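Local coordinates for protein beta-N-acetylhexosaminidase (Bacteroides fragilis, PDB 4PYS) that probably removes terminal N-acetylhexosamine residues from glycans by hydrolysis, as a family 20 glycoside hydrolase, at residues 79-84 / 90-95; 106-111 / 478-483; 194-199 / 440-445; 414-419 / 458-463. All blocks are in the same frame, centred on the assembly; numbering follows the deposited sequence.

The four contacts run from the N-terminal domain into the catalytic barrel. Contact 1, a hairpin, touches contact 2 through Ile-82 CD1 and Leu-106 CG, 4.0 Å apart; helix 96-109 follows strand 89-93 directly. Contact 2 packs that helix against helix 470-486, which follows helix 453-462 of contact 4 in the chain. Contact 4, where a glycerol probably from the crystallisation liquor sits, meets contact 1 with Tyr-80 CE1 4.1 Å from Trp-462 CZ2, an interdomain touch. Contact 3 links two loops at the barrel mouth, where family 20 enzymes hold their active site; its centre is about 41 Å from that of contact 1 and 29 Å from that of contact 4.

Contact 1. Residues 79-84 / 90-95; sequences GYRIRV and IVEAAD
Tyr-80 to Arg-83 pair with Ile-90 to Ala-93 as the two arms of an antiparallel beta hairpin in the N-terminal domain, the strand axes 4.6 Å apart. Two hydrogen-bonded pairs, Arg-81 with Glu-92 and Arg-83 with Ile-90, hold the backbones; Glu-92 N to Arg-81 O, at 2.8 Å, is almost straight (175°). The tight face carries Tyr-80, Ile-82, Val-91 and Ala-93. Helix 96-109 touches Tyr-80, Val-91 and Ala-93 there, and the Tyr-80 hydroxyl is bound to Ser-105 of that helix. The other face, with Arg-81, Arg-83, Ile-90 and Glu-92, is looser and partly open to solvent. Arg-81 CG stands opposite its backbone N (chi1 -179°) and the chain bends at chi3, so that NH1 makes a salt bridge to Glu-92 OE1 at 2.9 Å; Asp-72 is a second anionic partner of NH1. The oxygen lies near the guanidinium plane, yet is met from above the carboxylate. Arg-83 NH2 adds a second salt bridge whose hydrogen bond is weak, 3.1 Å from Glu-92 OE1, while Ile-90 CD1 rests over one face of the Arg-83 guanidinium. One water accepts from Arg-83 NE and donates to both Ile-90 O and Glu-92 OE1.

Contact 2. Residues 106-111 / 478-483; sequences LRQWNT and LSKQLW
Trp-483 CG is trans to its backbone N (chi1 -177°), which sends the indole across to helix 96-109, and Gln-108 CG, trans to its own carbonyl carbon (chi1 -67°), meets it over the face. Gln-108 CG sits 3.8 Å from the centroid of the Trp-483 six-membered ring, a CH-pi contact, and the amide beyond is tilted 39° against the indole. Arg-107 comes to the ring's edge instead: its NE is 4.0 Å from Trp-483 CZ2, and Trp-483 CH2 lies over one face of the guanidinium. Lys-480, bent at chi2, runs obliquely past Gln-108, with Lys-480 CE 3.4 Å from Gln-108 OE1, and Lys-480 NZ donates to Gln-108 O at 3.2 Å; a water accepts from NZ and donates to Gln-108 O. That ammonium also binds Ile-10 O, while Gln-108 OE1 accepts from Met-12 N, so the N-terminal loop is tied in as well. Helix 96-109 is thereby joined to helix 470-486, and Met-158 of helix 146-158 touches both Arg-107 and Trp-483.

Contact 3. Residues 194-199 / 440-445; sequences GPEQQG and GVTESM
Glu-196 supplies the direct hydrogen bond and a water-mediated link between the two loops. Its CG lies opposite the carbonyl carbon (chi1 -62°), and the chain runs extended to Thr-442 and Glu-443. The direct hydrogen bond goes from Glu-443 N to Glu-196 OE1, 3.0 Å long with an N-H...O angle of 162°, and uses the syn lone pair. The second link is a water that donates to Glu-196 OE2 at 2.7 Å and accepts from Ser-444 N; one carboxylate thus serves two successive backbone N-H groups, which limits its rotation. Van der Waals contact adds to this: Thr-442 CB lies 3.3 Å from Glu-196 OE1, the two side chains crossing at about a right angle. The apolar touch is Thr-442 CG2 to Pro-195 CB, 4.2 Å. Among charges, Glu-196 OE1 stands 4.5 Å from Glu-443 OE2, a repulsion probably eased because Glu-443 is itself held by Thr-148 OG1 and Lys-145 N. Within 194-199, Gln-197 N closes a type II turn on Gly-194 O, and Gln-198 NE2 reaches the same oxygen from the opposite face of its plane, at 2.9 Å; Gln-197 OE1 accepts from Gly-194 N. In this TIM barrel the loops following the second and eighth strands meet here, at the C-terminal end of the strands, the end that carries the active site in family 20 hexosaminidases.

Contact 4. Residues 414-419 / 458-463; sequences LRNPSY and AEQMWH. With GOL (glycerol), chain D.
Asn-416 and Tyr-419, the first and last residues of a type I turn closed by Tyr-419 N to Asn-416 O, both meet Gln-460 on helix 453-462. Asn-416 ND2 donates to Gln-460 OE1 at 2.9 Å, nearly straight (165°) and with the acceptor in the plane of the Asn-416 amide. Asn-416 OD1 accepts from Ser-418 N, well above its carbonyl plane, an Asx turn, and also from Tyr-388 N. Tyr-419 CG is trans to its backbone N (chi1 180°), which lays the ring against Gln-460, whose side chain lies extended over one face. Gln-460 CG is 3.7 Å from the ring centroid in a CH-pi contact, and the amide stacks only 8° from parallel, with Gln-460 CD 3.6 Å from Tyr-419 CB. Gln-460 NE2 is bound in turn to Val-412 O, so both ends of this buried amide have partners on the 409-419 side. In the TIM barrel this joins helix 453-462, which comes after the eighth strand, to the connection between the seventh and eighth strands; Met-431 of the eighth strand touches both Asn-416 and Gln-460. Beside the Tyr-419 hydroxyl, a glycerol, probably from the crystallisation liquor, reaches to His-463. Its O1 is hydrogen-bonded to His-463 ND1 at 2.9 Å, and its O2 is 3.0 Å from Tyr-419 OH. A water 2.8 Å from Tyr-419 OH donates to His-463 O.

Contact 1. Residues 79-84 / 90-95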
loop_
_atom_site.group_PDB
_atom_site.type_symbol
_atom_site.label_atom_id
_atom_site.label_comp_id
_atom_site.label_asym_id
_atom_site.label_seq_id
_atom_site.Cartn_x
_atom_site.Cartn_y
_atom_site.Cartn_z
ATOM N N GLY A 79 -3.739 0.508 18.377
ATOM C CA GLY A 79 -4.592 1.511 19.005
ATOM C C GLY A 79 -3.814 2.487 19.863
ATOM O O GLY A 79 -2.696 2.201 20.280
ATOM N N TYR A 80 -4.401 3.647 20.141
ATOM C CA TYR A 80 -3.739 4.605 21.019
ATOM C C TYR A 80 -4.773 5.411 21.785
ATOM O O TYR A 80 -5.966 5.401 21.449
ATOM C CB TYR A 80 -2.826 5.538 20.210
ATOM C CG TYR A 80 -3.599 6.417 19.261
ATOM C CD1 TYR A 80 -3.887 5.996 17.967
ATOM C CD2 TYR A 80 -4.050 7.670 19.663
ATOM C CE1 TYR A 80 -4.625 6.802 17.103
ATOM C CE2 TYR A 80 -4.786 8.474 18.810
ATOM C CZ TYR A 80 -5.061 8.038 17.533
ATOM O OH TYR A 80 -5.801 8.845 16.696
ATOM N N ARG A 81 -4.312 6.100 22.822
ATOM C CA ARG A 81 -5.141 7.069 23.518
ATOM C C ARG A 81 -4.291 8.313 23.704
ATOM O O ARG A 81 -3.098 8.220 24.023
ATOM C CB ARG A 81 -5.592 6.516 24.876
ATOM C CG ARG A 81 -6.489 7.460 25.676
ATOM C CD ARG A 81 -6.805 6.890 27.062
ATOM N NE ARG A 81 -7.471 5.589 26.983
ATOM C CZ ARG A 81 -6.865 4.422 27.190
ATOM N NH1 ARG A 81 -5.575 4.382 27.509
ATOM N NH2 ARG A 81 -7.544 3.287 27.082
ATOM N N ILE A 82 -4.895 9.473 23.469
ATOM C CA ILE A 82 -4.227 10.746 23.724
ATOM C C ILE A 82 -5.062 11.507 24.726
ATOM O O ILE A 82 -6.267 11.654 24.523
ATOM C CB ILE A 82 -4.138 11.607 22.452
ATOM C CG1 ILE A 82 -3.254 10.945 21.383
ATOM C CG2 ILE A 82 -3.583 12.987 22.789
ATOM C CD1 ILE A 82 -3.259 11.685 20.027
ATOM N N ARG A 83 -4.449 11.977 25.812
ATOM C CA ARG A 83 -5.126 12.908 26.712
ATOM C C ARG A 83 -4.328 14.190 26.751
ATOM O O ARG A 83 -3.161 14.185 27.153
ATOM C CB ARG A 83 -5.257 12.338 28.127
ATOM C CG ARG A 83 -6.297 11.244 28.258
ATOM C CD ARG A 83 -6.231 10.605 29.639
ATOM N NE ARG A 83 -5.135 9.641 29.717
ATOM C CZ ARG A 83 -4.620 9.201 30.857
ATOM N NH1 ARG A 83 -5.094 9.656 32.013
ATOM N NH2 ARG A 83 -3.628 8.318 30.844
ATOM N N VAL A 84 -4.944 15.279 26.302
ATOM C CA VAL A 84 -4.349 16.606 26.434
ATOM C C VAL A 84 -5.058 17.320 27.573
ATOM O O VAL A 84 -6.276 17.498 27.523
ATOM C CB VAL A 84 -4.514 17.432 25.136
ATOM C CG1 VAL A 84 -3.954 18.843 25.319
ATOM C CG2 VAL A 84 -3.831 16.740 23.965
ATOM N N ILE A 90 -0.597 13.009 27.710
ATOM C CA ILE A 90 -0.262 11.616 27.950
ATOM C C ILE A 90 -0.668 10.826 26.731
ATOM O O ILE A 90 -1.848 10.804 26.363
ATOM C CB ILE A 90 -1.002 11.066 29.159
ATOM C CG1 ILE A 90 -0.613 11.864 30.400
ATOM C CG2 ILE A 90 -0.661 9.591 29.378
ATOM C CD1 ILE A 90 -1.451 11.543 31.577
ATOM N N VAL A 91 0.307 10.189 26.096
ATOM C CA VAL A 91 0.035 9.358 24.933
ATOM C C VAL A 91 0.232 7.912 25.343
ATOM O O VAL A 91 1.280 7.549 25.880
ATOM C CB VAL A 91 0.997 9.664 23.771
ATOM C CG1 VAL A 91 0.623 8.828 22.547
ATOM C CG2 VAL A 91 0.970 11.148 23.422
ATOM N N GLU A 92 -0.778 7.085 25.103
ATOM C CA GLU A 92 -0.672 5.663 25.415
ATOM C C GLU A 92 -0.877 4.832 24.164
ATOM O O GLU A 92 -1.676 5.201 23.305
ATOM C CB GLU A 92 -1.711 5.256 26.455
ATOM C CG GLU A 92 -1.494 5.897 27.801
ATOM C CD GLU A 92 -2.682 5.710 28.701
ATOM O OE1 GLU A 92 -3.727 6.357 28.469
ATOM O OE2 GLU A 92 -2.563 4.903 29.634
ATOM N N ALA A 93 -0.169 3.707 24.074
ATOM C CA ALA A 93 -0.334 2.787 22.948
ATOM C C ALA A 93 0.001 1.374 23.381
ATOM O O ALA A 93 0.725 1.180 24.352
ATOM C CB ALA A 93 0.556 3.211 21.774
ATOM N N ALA A 94 -0.517 0.371 22.674
ATOM C CA ALA A 94 -0.137 -1.005 23.009
ATOM C C ALA A 94 1.136 -1.434 22.292
ATOM O O ALA A 94 1.802 -2.383 22.704
ATOM C CB ALA A 94 -1.274 -1.976 22.704
ATOM N N ASP A 95 1.470 -0.737 21.214
ATOM C CA ASP A 95 2.633 -1.102 20.403
ATOM C C ASP A 95 3.158 0.123 19.666
ATOM O O ASP A 95 2.551 1.191 19.716
ATOM C CB ASP A 95 2.257 -2.214 19.410
ATOM C CG ASP A 95 0.960 -1.912 18.655
ATOM O OD1 ASP A 95 0.833 -0.807 18.103
ATOM O OD2 ASP A 95 0.048 -2.765 18.640
HETATM O O HOH W 1 -3.828 8.832 27.393
#

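Contact 2. Residues 106-111 / 478-483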
loop_
_atom_site.group_PDB
_atom_site.type_symbol
_atom_site.label_atom_id
_atom_site.label_comp_id
_atom_site.label_asym_id
_atom_site.label_seq_id
_atom_site.Cartn_x
_atom_site.Cartn_y
_atom_site.Cartn_z
ATOM N N LEU A 106 -1.769 13.937 16.445
ATOM C CA LEU A 106 -1.256 15.170 17.047
ATOM C C LEU A 106 -0.896 16.187 15.965
ATOM O O LEU A 106 -1.109 17.391 16.138
ATOM C CB LEU A 106 -0.034 14.886 17.936
ATOM C CG LEU A 106 -0.305 14.223 19.289
ATOM C CD1 LEU A 106 1.007 13.833 19.971
ATOM C CD2 LEU A 106 -1.113 15.154 20.187
ATOM N N ARG A 107 -0.350 15.710 14.845
ATOM C CA ARG A 107 -0.027 16.594 13.718
ATOM C C ARG A 107 -1.233 17.406 13.280
ATOM O O ARG A 107 -1.123 18.606 13.014
ATOM C CB ARG A 107 0.407 15.773 12.505
ATOM C CG ARG A 107 1.814 15.271 12.515
ATOM C CD ARG A 107 2.055 14.479 11.228
ATOM N NE ARG A 107 2.248 15.328 10.050
ATOM C CZ ARG A 107 2.367 14.847 8.812
ATOM N NH1 ARG A 107 2.290 13.538 8.607
ATOM N NH2 ARG A 107 2.568 15.665 7.787
ATOM N N GLN A 108 -2.382 16.735 13.180
ATOM C CA GLN A 108 -3.609 17.379 12.727
ATOM C C GLN A 108 -4.360 18.099 13.837
ATOM O O GLN A 108 -5.191 18.961 13.563
ATOM C CB GLN A 108 -4.529 16.351 12.063
ATOM C CG GLN A 108 -3.954 15.828 10.762
ATOM C CD GLN A 108 -4.901 14.912 10.020
ATOM O OE1 GLN A 108 -6.113 15.139 9.992
ATOM N NE2 GLN A 108 -4.354 13.872 9.410
ATOM N N TRP A 109 -4.072 17.752 15.087
ATOM C CA TRP A 109 -4.790 18.336 16.207
ATOM C C TRP A 109 -4.195 19.691 16.610
ATOM O O TRP A 109 -4.890 20.539 17.157
ATOM C CB TRP A 109 -4.812 17.355 17.393
ATOM C CG TRP A 109 -5.787 17.739 18.466
ATOM C CD1 TRP A 109 -5.495 18.179 19.728
ATOM C CD2 TRP A 109 -7.217 17.711 18.370
ATOM N NE1 TRP A 109 -6.659 18.431 20.420
ATOM C CE2 TRP A 109 -7.729 18.158 19.603
ATOM C CE3 TRP A 109 -8.115 17.357 17.354
ATOM C CZ2 TRP A 109 -9.110 18.257 19.850
ATOM C CZ3 TRP A 109 -9.479 17.454 17.600
ATOM C CH2 TRP A 109 -9.963 17.902 18.834
ATOM N N ASN A 110 -2.908 19.883 16.335
ATOM C CA ASN A 110 -2.263 21.178 16.532
ATOM C C ASN A 110 -3.028 22.264 15.770
ATOM O O ASN A 110 -3.321 22.092 14.582
ATOM C CB ASN A 110 -0.819 21.089 16.024
ATOM C CG ASN A 110 -0.098 22.421 16.051
ATOM O OD1 ASN A 110 -0.342 23.258 16.918
ATOM N ND2 ASN A 110 0.796 22.630 15.087
ATOM N N THR A 111 -3.367 23.369 16.436
ATOM C CA THR A 111 -4.181 24.398 15.784
ATOM C C THR A 111 -3.412 25.136 14.689
ATOM O O THR A 111 -3.998 25.587 13.699
ATOM C CB THR A 111 -4.710 25.446 16.769
ATOM O OG1 THR A 111 -3.658 26.356 17.111
ATOM C CG2 THR A 111 -5.260 24.792 18.026
ATOM N N LEU A 478 -13.033 19.127 2.726
ATOM C CA LEU A 478 -12.801 20.511 2.322
ATOM C C LEU A 478 -12.124 21.328 3.428
ATOM O O LEU A 478 -11.306 22.206 3.143
ATOM C CB LEU A 478 -14.121 21.161 1.905
ATOM C CG LEU A 478 -14.808 20.518 0.703
ATOM C CD1 LEU A 478 -16.057 21.320 0.353
ATOM C CD2 LEU A 478 -13.859 20.450 -0.505
ATOM N N SER A 479 -12.461 21.039 4.684
ATOM C CA SER A 479 -11.909 21.770 5.820
ATOM C C SER A 479 -10.443 21.438 6.076
ATOM O O SER A 479 -9.707 22.254 6.640
ATOM C CB SER A 479 -12.712 21.469 7.086
ATOM O OG SER A 479 -14.021 21.979 6.939
ATOM N N LYS A 480 -10.034 20.241 5.676
ATOM C CA LYS A 480 -8.669 19.796 5.910
ATOM C C LYS A 480 -7.794 20.002 4.672
ATOM O O LYS A 480 -6.572 19.832 4.743
ATOM C CB LYS A 480 -8.671 18.316 6.315
ATOM C CG LYS A 480 -7.575 17.929 7.288
ATOM C CD LYS A 480 -7.746 18.663 8.603
ATOM C CE LYS A 480 -6.574 18.422 9.510
ATOM N NZ LYS A 480 -6.680 19.224 10.755
ATOM N N GLN A 481 -8.410 20.367 3.551
ATOM C CA GLN A 481 -7.705 20.402 2.268
ATOM C C GLN A 481 -6.414 21.217 2.280
ATOM O O GLN A 481 -5.371 20.728 1.824
ATOM C CB GLN A 481 -8.628 20.901 1.145
ATOM C CG GLN A 481 -7.914 21.054 -0.208
ATOM C CD GLN A 481 -8.855 21.492 -1.319
ATOM O OE1 GLN A 481 -10.077 21.513 -1.144
ATOM N NE2 GLN A 481 -8.293 21.841 -2.465
ATOM N N LEU A 482 -6.462 22.459 2.763
ATOM C CA LEU A 482 -5.260 23.282 2.712
ATOM C C LEU A 482 -4.147 22.692 3.589
ATOM O O LEU A 482 -2.969 22.754 3.225
ATOM C CB LEU A 482 -5.561 24.736 3.074
ATOM C CG LEU A 482 -4.505 25.790 2.744
ATOM C CD1 LEU A 482 -3.918 25.609 1.344
ATOM C CD2 LEU A 482 -5.128 27.166 2.882
ATOM N N TRP A 483 -4.508 22.100 4.727
ATOM C CA TRP A 483 -3.494 21.437 5.556
ATOM C C TRP A 483 -2.807 20.307 4.785
ATOM O O TRP A 483 -1.585 20.176 4.830
ATOM C CB TRP A 483 -4.068 20.891 6.878
ATOM C CG TRP A 483 -2.957 20.282 7.746
ATOM C CD1 TRP A 483 -2.099 20.955 8.571
ATOM C CD2 TRP A 483 -2.573 18.895 7.817
ATOM N NE1 TRP A 483 -1.213 20.074 9.160
ATOM C CE2 TRP A 483 -1.485 18.805 8.715
ATOM C CE3 TRP A 483 -3.055 17.724 7.221
ATOM C CZ2 TRP A 483 -0.869 17.585 9.027
ATOM C CZ3 TRP A 483 -2.431 16.508 7.525
ATOM C CH2 TRP A 483 -1.354 16.457 8.419
HETATM O O HOH W 2 -4.429 20.256 10.658
#

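Contact 3. Residues 194-199 / 440-445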
loop_
_atom_site.group_PDB
_atom_site.type_symbol
_atom_site.label_atom_id
_atom_site.label_comp_id
_atom_site.label_asym_id
_atom_site.label_seq_id
_atom_site.Cartn_x
_atom_site.Cartn_y
_atom_site.Cartn_z
ATOM N N GLY A 194 9.320 5.847 -23.011
ATOM C CA GLY A 194 8.571 7.069 -22.778
ATOM C C GLY A 194 9.103 7.868 -21.607
ATOM O O GLY A 194 10.030 7.427 -20.926
ATOM N N PRO A 195 8.510 9.047 -21.364
ATOM C CA PRO A 195 8.896 9.940 -20.270
ATOM C C PRO A 195 8.912 9.216 -18.940
ATOM O O PRO A 195 7.928 8.557 -18.591
ATOM C CB PRO A 195 7.775 10.982 -20.269
ATOM C CG PRO A 195 7.329 11.037 -21.696
ATOM C CD PRO A 195 7.420 9.614 -22.180
ATOM N N GLU A 196 10.016 9.346 -18.214
ATOM C CA GLU A 196 10.155 8.759 -16.886
ATOM C C GLU A 196 9.976 7.238 -16.862
ATOM O O GLU A 196 9.527 6.692 -15.864
ATOM C CB GLU A 196 9.204 9.432 -15.877
ATOM C CG GLU A 196 9.485 10.925 -15.696
ATOM C CD GLU A 196 8.496 11.619 -14.770
ATOM O OE1 GLU A 196 7.709 10.929 -14.089
ATOM O OE2 GLU A 196 8.512 12.870 -14.725
ATOM N N GLN A 197 10.342 6.547 -17.944
ATOM C CA GLN A 197 10.212 5.087 -17.941
ATOM C C GLN A 197 11.538 4.350 -17.715
ATOM O O GLN A 197 11.586 3.120 -17.775
ATOM C CB GLN A 197 9.507 4.590 -19.207
ATOM C CG GLN A 197 8.003 4.904 -19.208
ATOM C CD GLN A 197 7.245 4.194 -20.316
ATOM O OE1 GLN A 197 7.680 4.170 -21.464
ATOM N NE2 GLN A 197 6.095 3.622 -19.976
ATOM N N GLN A 198 12.601 5.099 -17.426
ATOM C CA GLN A 198 13.932 4.505 -17.260
ATOM C C GLN A 198 14.423 4.647 -15.823
ATOM O O GLN A 198 14.304 5.714 -15.222
ATOM C CB GLN A 198 14.944 5.141 -18.222
ATOM C CG GLN A 198 14.496 5.187 -19.681
ATOM C CD GLN A 198 13.492 6.303 -19.950
ATOM O OE1 GLN A 198 13.518 7.351 -19.299
ATOM N NE2 GLN A 198 12.589 6.071 -20.899
ATOM N N GLY A 199 14.963 3.565 -15.265
ATOM C CA GLY A 199 15.579 3.634 -13.952
ATOM C C GLY A 199 15.162 2.504 -13.038
ATOM O O GLY A 199 14.140 1.860 -13.275
ATOM N N GLY A 440 1.091 6.363 -19.300
ATOM C CA GLY A 440 2.087 7.410 -19.127
ATOM C C GLY A 440 1.807 8.402 -18.011
ATOM O O GLY A 440 2.002 9.604 -18.190
ATOM N N VAL A 441 1.358 7.903 -16.862
ATOM C CA VAL A 441 1.163 8.748 -15.688
ATOM C C VAL A 441 2.513 9.046 -15.032
ATOM O O VAL A 441 3.076 8.206 -14.332
ATOM C CB VAL A 441 0.210 8.090 -14.672
ATOM C CG1 VAL A 441 0.085 8.946 -13.397
ATOM C CG2 VAL A 441 -1.160 7.872 -15.309
ATOM N N THR A 442 3.034 10.242 -15.282
ATOM C CA THR A 442 4.320 10.657 -14.744
ATOM C C THR A 442 4.112 11.175 -13.325
ATOM O O THR A 442 2.977 11.263 -12.860
ATOM C CB THR A 442 4.927 11.770 -15.596
ATOM O OG1 THR A 442 4.010 12.869 -15.630
ATOM C CG2 THR A 442 5.180 11.287 -17.019
ATOM N N GLU A 443 5.195 11.518 -12.638
ATOM C CA GLU A 443 5.098 11.900 -11.222
ATOM C C GLU A 443 4.180 13.106 -10.993
ATOM O O GLU A 443 3.445 13.159 -9.996
ATOM C CB GLU A 443 6.485 12.220 -10.658
ATOM C CG GLU A 443 7.429 11.023 -10.582
ATOM C CD GLU A 443 8.713 11.346 -9.845
ATOM O OE1 GLU A 443 8.696 12.253 -8.987
ATOM O OE2 GLU A 443 9.736 10.690 -10.121
ATOM N N SER A 444 4.245 14.076 -11.901
ATOM C CA SER A 444 3.459 15.312 -11.762
ATOM C C SER A 444 1.956 15.077 -11.925
ATOM O O SER A 444 1.143 15.983 -11.680
ATOM C CB SER A 444 3.917 16.342 -12.785
ATOM O OG SER A 444 3.656 15.886 -14.103
HETATM N N MSE A 445 1.594 13.867 -12.348
HETATM C CA MSE A 445 0.197 13.518 -12.642
HETATM C C MSE A 445 -0.435 12.675 -11.554
HETATM O O MSE A 445 -1.637 12.374 -11.595
HETATM C CB MSE A 445 0.114 12.786 -13.987
HETATM C CG MSE A 445 0.417 13.666 -15.164
HETATM SE SE MSE A 445 0.723 12.635 -16.788
HETATM C CE MSE A 445 -0.910 11.679 -16.835
HETATM O O HOH W 3 6.494 14.344 -13.789
#

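Contact 4. Residues 414-419 / 458-463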
loop_
_atom_site.group_PDB
_atom_site.type_symbol
_atom_site.label_atom_id
_atom_site.label_comp_id
_atom_site.label_asym_id
_atom_site.label_seq_id
_atom_site.Cartn_x
_atom_site.Cartn_y
_atom_site.Cartn_z
ATOM N N LEU A 414 -19.912 6.083 -1.179
ATOM C CA LEU A 414 -21.260 5.547 -1.007
ATOM C C LEU A 414 -21.445 4.137 -1.563
ATOM O O LEU A 414 -22.373 3.448 -1.158
ATOM C CB LEU A 414 -22.288 6.457 -1.690
ATOM C CG LEU A 414 -22.407 7.889 -1.186
ATOM C CD1 LEU A 414 -23.396 8.645 -2.078
ATOM C CD2 LEU A 414 -22.861 7.891 0.261
ATOM N N ARG A 415 -20.594 3.713 -2.504
ATOM C CA ARG A 415 -20.912 2.501 -3.269
ATOM C C ARG A 415 -19.709 1.574 -3.503
ATOM O O ARG A 415 -19.677 0.831 -4.479
ATOM C CB ARG A 415 -21.573 2.879 -4.612
ATOM C CG ARG A 415 -23.033 3.361 -4.472
ATOM C CD ARG A 415 -23.635 3.868 -5.800
ATOM N NE ARG A 415 -22.954 5.064 -6.296
ATOM C CZ ARG A 415 -23.253 6.308 -5.927
ATOM N NH1 ARG A 415 -24.223 6.540 -5.049
ATOM N NH2 ARG A 415 -22.579 7.329 -6.432
ATOM N N ASN A 416 -18.746 1.596 -2.588
ATOM C CA ASN A 416 -17.505 0.820 -2.758
ATOM C C ASN A 416 -17.692 -0.636 -2.353
ATOM O O ASN A 416 -17.909 -0.923 -1.179
ATOM C CB ASN A 416 -16.410 1.450 -1.896
ATOM C CG ASN A 416 -15.035 0.874 -2.163
ATOM O OD1 ASN A 416 -14.839 0.088 -3.093
ATOM N ND2 ASN A 416 -14.066 1.272 -1.345
ATOM N N PRO A 417 -17.586 -1.566 -3.317
ATOM C CA PRO A 417 -17.719 -2.991 -2.992
ATOM C C PRO A 417 -16.677 -3.465 -1.979
ATOM O O PRO A 417 -16.920 -4.458 -1.284
ATOM C CB PRO A 417 -17.467 -3.675 -4.341
ATOM C CG PRO A 417 -17.851 -2.657 -5.365
ATOM C CD PRO A 417 -17.406 -1.345 -4.766
ATOM N N SER A 418 -15.543 -2.770 -1.906
ATOM C CA SER A 418 -14.470 -3.170 -0.998
ATOM C C SER A 418 -14.694 -2.715 0.445
ATOM O O SER A 418 -13.996 -3.160 1.352
ATOM C CB SER A 418 -13.116 -2.685 -1.514
ATOM O OG SER A 418 -12.706 -3.474 -2.616
ATOM N N TYR A 419 -15.677 -1.849 0.658
ATOM C CA TYR A 419 -16.015 -1.403 2.010
ATOM C C TYR A 419 -17.137 -2.264 2.567
ATOM O O TYR A 419 -18.285 -2.197 2.103
ATOM C CB TYR A 419 -16.408 0.085 2.003
ATOM C CG TYR A 419 -16.779 0.597 3.373
ATOM C CD1 TYR A 419 -15.989 0.308 4.483
ATOM C CD2 TYR A 419 -17.931 1.356 3.568
ATOM C CE1 TYR A 419 -16.336 0.776 5.765
ATOM C CE2 TYR A 419 -18.279 1.824 4.836
ATOM C CZ TYR A 419 -17.469 1.534 5.926
ATOM O OH TYR A 419 -17.813 2.002 7.186
ATOM N N ALA A 458 -9.143 5.816 2.952
ATOM C CA ALA A 458 -8.525 5.806 4.288
ATOM C C ALA A 458 -9.563 5.819 5.386
ATOM O O ALA A 458 -9.390 5.180 6.421
ATOM C CB ALA A 458 -7.572 6.989 4.459
ATOM N N GLU A 459 -10.648 6.555 5.174
ATOM C CA GLU A 459 -11.732 6.606 6.165
ATOM C C GLU A 459 -12.385 5.227 6.299
ATOM O O GLU A 459 -12.656 4.743 7.408
ATOM C CB GLU A 459 -12.767 7.647 5.713
ATOM C CG GLU A 459 -13.906 7.881 6.692
ATOM C CD GLU A 459 -13.524 8.804 7.831
ATOM O OE1 GLU A 459 -12.340 9.181 7.925
ATOM O OE2 GLU A 459 -14.407 9.157 8.641
ATOM N N GLN A 460 -12.643 4.586 5.167
ATOM C CA GLN A 460 -13.263 3.257 5.179
ATOM C C GLN A 460 -12.352 2.219 5.826
ATOM O O GLN A 460 -12.825 1.307 6.510
ATOM C CB GLN A 460 -13.612 2.862 3.737
ATOM C CG GLN A 460 -14.843 3.641 3.227
ATOM C CD GLN A 460 -15.096 3.459 1.749
ATOM O OE1 GLN A 460 -14.259 2.939 1.017
ATOM N NE2 GLN A 460 -16.259 3.904 1.298
HETATM N N MSE A 461 -11.044 2.374 5.629
HETATM C CA MSE A 461 -10.087 1.437 6.228
HETATM C C MSE A 461 -9.979 1.612 7.730
HETATM O O MSE A 461 -9.900 0.635 8.474
HETATM C CB MSE A 461 -8.704 1.675 5.633
HETATM C CG MSE A 461 -8.559 1.236 4.169
HETATM SE SE MSE A 461 -6.884 1.918 3.486
HETATM C CE MSE A 461 -7.143 1.446 1.596
ATOM N N TRP A 462 -9.925 2.860 8.181
ATOM C CA TRP A 462 -9.609 3.114 9.593
ATOM C C TRP A 462 -10.825 3.324 10.502
ATOM O O TRP A 462 -10.940 2.706 11.569
ATOM C CB TRP A 462 -8.655 4.328 9.716
ATOM C CG TRP A 462 -8.369 4.631 11.166
ATOM C CD1 TRP A 462 -9.152 5.358 12.030
ATOM C CD2 TRP A 462 -7.242 4.190 11.918
ATOM N NE1 TRP A 462 -8.572 5.381 13.283
ATOM C CE2 TRP A 462 -7.390 4.676 13.235
ATOM C CE3 TRP A 462 -6.104 3.433 11.605
ATOM C CZ2 TRP A 462 -6.451 4.429 14.242
ATOM C CZ3 TRP A 462 -5.166 3.191 12.604
ATOM C CH2 TRP A 462 -5.343 3.684 13.910
ATOM N N HIS A 463 -11.719 4.218 10.097
ATOM C CA HIS A 463 -12.817 4.647 10.971
ATOM C C HIS A 463 -13.775 3.492 11.268
ATOM O O HIS A 463 -14.079 2.684 10.386
ATOM C CB HIS A 463 -13.566 5.811 10.301
ATOM C CG HIS A 463 -14.747 6.316 11.084
ATOM N ND1 HIS A 463 -15.991 6.479 10.514
ATOM C CD2 HIS A 463 -14.872 6.704 12.376
ATOM C CE1 HIS A 463 -16.836 6.941 11.420
ATOM N NE2 HIS A 463 -16.184 7.086 12.561
HETATM C C1 GOL D . -17.354 5.602 6.863
HETATM O O1 GOL D . -16.266 5.496 7.770
HETATM C C2 GOL D . -18.652 5.631 7.674
HETATM O O2 GOL D . -18.721 4.507 8.528
HETATM C C3 GOL D . -19.867 5.651 6.747
HETATM O O3 GOL D . -19.812 4.578 5.827
HETATM O O HOH W 4 -15.419 3.051 8.211
#